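Local coordinates for leucine-rich repeat protein (Bacteroides thetaiotaomicron, PDB 4ECN), which is of unknown function but, as an extracellular leucine-rich repeat protein, probably takes part in binding other proteins, at residues I408-E413 with L808-I813; Q771-S776 with T800-C805. All coordinates share one frame; numbering follows the deposited sequence.

Contact 1. Residues I408-E413 with L808-I813; sequences INRNPE and LIQLQI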
# COMPACT_ATOMS: atom_id res chain seq x y z
N ILE A 408 18.19 0.12 28.55
CA ILE A 408 17.09 -0.84 28.39
C ILE A 408 17.44 -1.93 27.36
O ILE A 408 17.14 -3.11 27.59
CB ILE A 408 15.78 -0.10 27.98
CG1 ILE A 408 15.27 0.71 29.20
CG2 ILE A 408 14.70 -1.09 27.50
CD1 ILE A 408 14.23 1.75 28.95
N ASN A 409 18.05 -1.53 26.24
CA ASN A 409 18.43 -2.44 25.16
C ASN A 409 19.45 -3.45 25.61
O ASN A 409 19.33 -4.61 25.19
CB ASN A 409 18.95 -1.68 23.96
CG ASN A 409 17.86 -0.99 23.18
OD1 ASN A 409 16.70 -1.42 23.14
ND2 ASN A 409 18.24 0.08 22.51
N ARG A 410 20.41 -3.07 26.48
CA ARG A 410 21.40 -4.03 26.98
C ARG A 410 20.93 -4.67 28.31
O ARG A 410 21.75 -5.27 29.01
CB ARG A 410 22.81 -3.42 27.11
CG ARG A 410 22.95 -2.33 28.13
CD ARG A 410 24.36 -1.80 28.16
NE ARG A 410 24.41 -0.65 29.05
CZ ARG A 410 24.41 0.62 28.65
NH1 ARG A 410 24.44 0.91 27.35
NH2 ARG A 410 24.44 1.60 29.54
N ASN A 411 19.63 -4.58 28.65
CA ASN A 411 19.07 -5.22 29.83
C ASN A 411 18.19 -6.39 29.38
O ASN A 411 17.15 -6.15 28.77
CB ASN A 411 18.30 -4.22 30.73
CG ASN A 411 17.78 -4.80 32.04
OD1 ASN A 411 17.66 -6.02 32.22
ND2 ASN A 411 17.45 -3.94 32.99
N PRO A 412 18.58 -7.65 29.64
CA PRO A 412 17.77 -8.80 29.18
C PRO A 412 16.48 -9.00 29.99
O PRO A 412 15.61 -9.77 29.56
CB PRO A 412 18.71 -9.99 29.35
CG PRO A 412 20.09 -9.40 29.62
CD PRO A 412 19.80 -8.13 30.33
N GLU A 413 16.33 -8.28 31.13
CA GLU A 413 15.11 -8.32 31.96
C GLU A 413 13.98 -7.45 31.37
O GLU A 413 12.87 -7.46 31.91
CB GLU A 413 15.39 -7.86 33.41
CG GLU A 413 16.37 -8.69 34.22
CD GLU A 413 16.57 -8.17 35.64
OE1 GLU A 413 17.11 -7.05 35.80
OE2 GLU A 413 16.18 -8.89 36.59
N LEU A 808 25.65 -0.34 38.70
CA LEU A 808 25.99 0.77 37.81
C LEU A 808 27.01 0.38 36.72
O LEU A 808 28.13 -0.03 37.02
CB LEU A 808 26.52 1.97 38.62
CG LEU A 808 26.50 3.33 37.92
CD1 LEU A 808 25.14 3.64 37.30
CD2 LEU A 808 26.89 4.41 38.87
N ILE A 809 26.59 0.53 35.46
CA ILE A 809 27.36 0.22 34.26
C ILE A 809 27.77 1.52 33.56
O ILE A 809 28.95 1.68 33.20
CB ILE A 809 26.55 -0.70 33.30
CG1 ILE A 809 26.41 -2.10 33.88
CG2 ILE A 809 27.15 -0.74 31.89
CD1 ILE A 809 25.33 -2.86 33.20
N GLN A 810 26.79 2.41 33.31
CA GLN A 810 27.01 3.66 32.59
C GLN A 810 26.77 4.90 33.47
O GLN A 810 25.77 4.98 34.19
CB GLN A 810 26.10 3.72 31.36
CG GLN A 810 26.46 4.85 30.41
CD GLN A 810 25.84 4.76 29.04
OE1 GLN A 810 25.10 3.84 28.72
NE2 GLN A 810 26.12 5.75 28.21
N LEU A 811 27.68 5.85 33.36
CA LEU A 811 27.64 7.16 33.99
C LEU A 811 27.96 8.23 32.97
O LEU A 811 28.93 8.10 32.22
CB LEU A 811 28.61 7.25 35.17
CG LEU A 811 28.71 8.61 35.86
CD1 LEU A 811 27.37 9.06 36.46
CD2 LEU A 811 29.75 8.59 36.95
N GLN A 812 27.14 9.30 32.93
CA GLN A 812 27.37 10.45 32.05
C GLN A 812 27.45 11.68 32.91
O GLN A 812 26.45 12.09 33.52
CB GLN A 812 26.31 10.57 30.96
CG GLN A 812 26.41 9.48 29.92
CD GLN A 812 25.41 9.62 28.82
OE1 GLN A 812 24.35 10.24 28.96
NE2 GLN A 812 25.70 8.99 27.70
N ILE A 813 28.67 12.23 33.02
CA ILE A 813 28.99 13.42 33.82
C ILE A 813 29.73 14.43 32.91
O ILE A 813 30.27 15.43 33.39
CB ILE A 813 29.79 13.00 35.08
CG1 ILE A 813 29.79 14.11 36.15
CG2 ILE A 813 31.18 12.43 34.75
CD1 ILE A 813 30.07 13.66 37.51

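Contact 2. Residues Q771-S776 with T800-C805; sequences QPLNSS and TGITTC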
# COMPACT_ATOMS: atom_id res chain seq x y z
N GLN A 771 20.92 10.62 46.13
CA GLN A 771 19.79 9.79 46.57
C GLN A 771 19.55 8.64 45.56
O GLN A 771 19.59 7.50 46.03
CB GLN A 771 18.49 10.60 46.78
CG GLN A 771 18.60 11.75 47.77
CD GLN A 771 18.94 13.06 47.10
OE1 GLN A 771 19.53 13.13 46.00
NE2 GLN A 771 18.54 14.14 47.75
N PRO A 772 19.41 8.90 44.22
CA PRO A 772 19.23 7.78 43.26
C PRO A 772 20.35 6.73 43.27
O PRO A 772 20.10 5.60 42.88
CB PRO A 772 19.21 8.47 41.90
CG PRO A 772 18.87 9.89 42.17
CD PRO A 772 19.38 10.21 43.52
N LEU A 773 21.56 7.08 43.72
CA LEU A 773 22.66 6.11 43.78
C LEU A 773 22.46 5.05 44.89
O LEU A 773 23.20 4.05 44.93
CB LEU A 773 24.01 6.83 43.98
CG LEU A 773 24.32 8.01 43.06
CD1 LEU A 773 25.69 8.56 43.37
CD2 LEU A 773 24.21 7.63 41.60
N ASN A 774 21.42 5.24 45.75
CA ASN A 774 21.07 4.31 46.84
C ASN A 774 20.50 2.99 46.28
O ASN A 774 20.60 1.95 46.94
CB ASN A 774 20.08 4.93 47.83
CG ASN A 774 20.03 4.21 49.16
OD1 ASN A 774 18.96 3.85 49.68
ND2 ASN A 774 21.21 3.95 49.74
N SER A 775 19.92 3.05 45.06
CA SER A 775 19.37 1.89 44.38
C SER A 775 20.45 0.86 44.07
O SER A 775 21.45 1.18 43.44
CB SER A 775 18.66 2.31 43.10
OG SER A 775 18.23 1.15 42.42
N SER A 776 20.22 -0.37 44.52
CA SER A 776 21.10 -1.51 44.28
C SER A 776 20.98 -1.99 42.86
O SER A 776 21.81 -2.78 42.41
CB SER A 776 20.75 -2.66 45.24
OG SER A 776 19.43 -3.13 45.05
N THR A 800 31.89 11.14 44.91
CA THR A 800 32.79 10.23 45.61
C THR A 800 31.97 9.14 46.33
O THR A 800 31.11 9.46 47.16
CB THR A 800 33.69 11.03 46.57
OG1 THR A 800 34.29 12.13 45.87
CG2 THR A 800 34.77 10.17 47.18
N GLY A 801 32.25 7.89 45.97
CA GLY A 801 31.61 6.68 46.47
C GLY A 801 30.81 5.96 45.40
O GLY A 801 30.37 4.82 45.62
N ILE A 802 30.61 6.60 44.22
CA ILE A 802 29.79 6.08 43.14
C ILE A 802 30.34 4.73 42.59
O ILE A 802 29.55 3.93 42.09
CB ILE A 802 29.64 7.11 41.97
CG1 ILE A 802 28.33 6.86 41.19
CG2 ILE A 802 30.89 7.20 41.07
CD1 ILE A 802 27.83 7.95 40.41
N THR A 803 31.65 4.47 42.68
CA THR A 803 32.23 3.24 42.12
C THR A 803 31.72 2.03 42.91
O THR A 803 31.71 0.93 42.34
CB THR A 803 33.76 3.28 42.04
OG1 THR A 803 34.32 3.70 43.28
CG2 THR A 803 34.27 4.16 40.90
N THR A 804 31.19 2.26 44.14
CA THR A 804 30.62 1.21 45.02
C THR A 804 29.19 0.79 44.58
O THR A 804 28.73 -0.23 45.10
CB THR A 804 30.58 1.61 46.51
OG1 THR A 804 29.55 2.56 46.76
CG2 THR A 804 31.91 2.14 47.03
N CYS A 805 28.47 1.56 43.68
CA CYS A 805 27.11 1.23 43.19
C CYS A 805 27.15 -0.14 42.53
O CYS A 805 27.79 -0.31 41.48
CB CYS A 805 26.57 2.29 42.24
SG CYS A 805 26.34 3.91 43.00

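Contact 1. Residues I408-E413 with L808-I813
Arg-410 reaches across to Gln-810 from the C-terminal end of helix 402-409, and Gln-810 lies on a strand of the parallel sheet of a leucine-rich repeat solenoid. Leu-808, Leu-811 and Ile-813 fit the LxxLxL signature of the repeat, with Asn-816 following at the LxxLxLxxN asparagine and donating to Ile-813 O. The backbones stay well apart, 10.3 Å between Arg-410 CA and Ile-809 CA, so the contact depends on side-chain length.

Along the first segment, Ile-408 O still accepts from Asn-411 N at 3.1 Å, while Asn-409 OD1 takes the backbone N of Ile-417. Arg-410 is the first residue to leave helical backbone angles. Its CG sits between the backbone N and the carbonyl carbon (chi1 65°), and from CG to NE the chain runs straight out to the strand, nearly perpendicular to the Gln-810 side chain. Gln-810 OE1 meets the guanidinium edge near its plane: Arg-410 NH2 donates to Gln-810 OE1 with an N-H...O angle of 154°, and Arg-410 NH1 adds a weak second bond to the same oxygen at 3.3 Å. The NH2 bond refines very short, a length not reliable at 2.80 Å resolution. The guanidinium and amide planes are 37° apart. Ile-809 CG2 packs 3.9 Å from Arg-410 NE, the arginine and the isoleucine running antiparallel alongside one another. An alanine in place of Arg-410 would probably leave Gln-810 OE1 without these donors and take away part of the cover over Ile-809. Past Arg-410 in the chain, Asn-411 opens an Asx turn, its OD1 accepting from Glu-413 N at 2.8 Å.

Contact 2. Residues Q771-S776 with T800-C805
Leu-773 lays its branched end obliquely across the tip of Ile-802 and backs its CB and carbonyl oxygen onto the sulfur of Cys-805. The Leu-773 methyls share one partner: CD1 lies 3.7 Å from Ile-802 CD1, and CD2 is 3.8 Å from that same Ile-802 CD1. The first torsions set the approach. Leu-773 CB already points toward the other segment, with CG beside the backbone N and anti to the carbonyl carbon (chi1 -49°). The CB of Ile-802 does not aim so directly, but CG1, anti to the backbone N (chi1 -154°), brings CD1 nearer.

Cys-805 approaches the same leucine at its root. Its SG is 3.9 Å from Leu-773 CB and 3.7 Å from Leu-773 O, so the sulfur packs beside the main chain where the backbones are closest, 6.6 Å between Leu-773 CA and Cys-805 CA. No hydrogen bond joins the segments; almost all of the 149 Å² they bury rests on these three residues.

Leu-773 and Ile-802 sit in short 3-10 turns, with Cys-805 directly after the second. Asn-774 N donates to Gln-771 O at 2.9 Å in one, and in the other Gly-801 O accepts both Thr-804 N and Thr-804 OG1, the latter at 2.7 Å and nearly along the C=O axis. Gly-801 itself has a positive phi (114°), where a CB would jam against the carbonyl O of Thr-800. Next to the contact, Ser-776 O takes a bond from Ser-807 OG.

Apolar stacking of successive 3-10 turns, each leading into a strand of the parallel sheet, is characteristic of the convex side of a leucine-rich repeat solenoid.

How the contacts relate
The centres of contacts 1 and 2 lie 14 Å apart, and the two meet through the repeat interior. Ile-802 of contact 2 touches contact 1 twice: its CG1 is 3.7 Å from Leu-808 CD2, and its CD1 is 4.0 Å from Leu-811 CD2. Gln-810, next to the inward Leu-811 in strand 810-812, points the other way, to what in a leucine-rich repeat is the concave face; contact 2 packs behind Leu-808 and Leu-811. In sequence, 771-776 and 800-805 both fall between the halves of contact 1, whose ends are 395 residues apart, whereas those of contact 2 are only 24 apart. The sodium site, at Gln-314 and Val-317, is in neither contact; Val-317 begins a strand of the other repeat sheet.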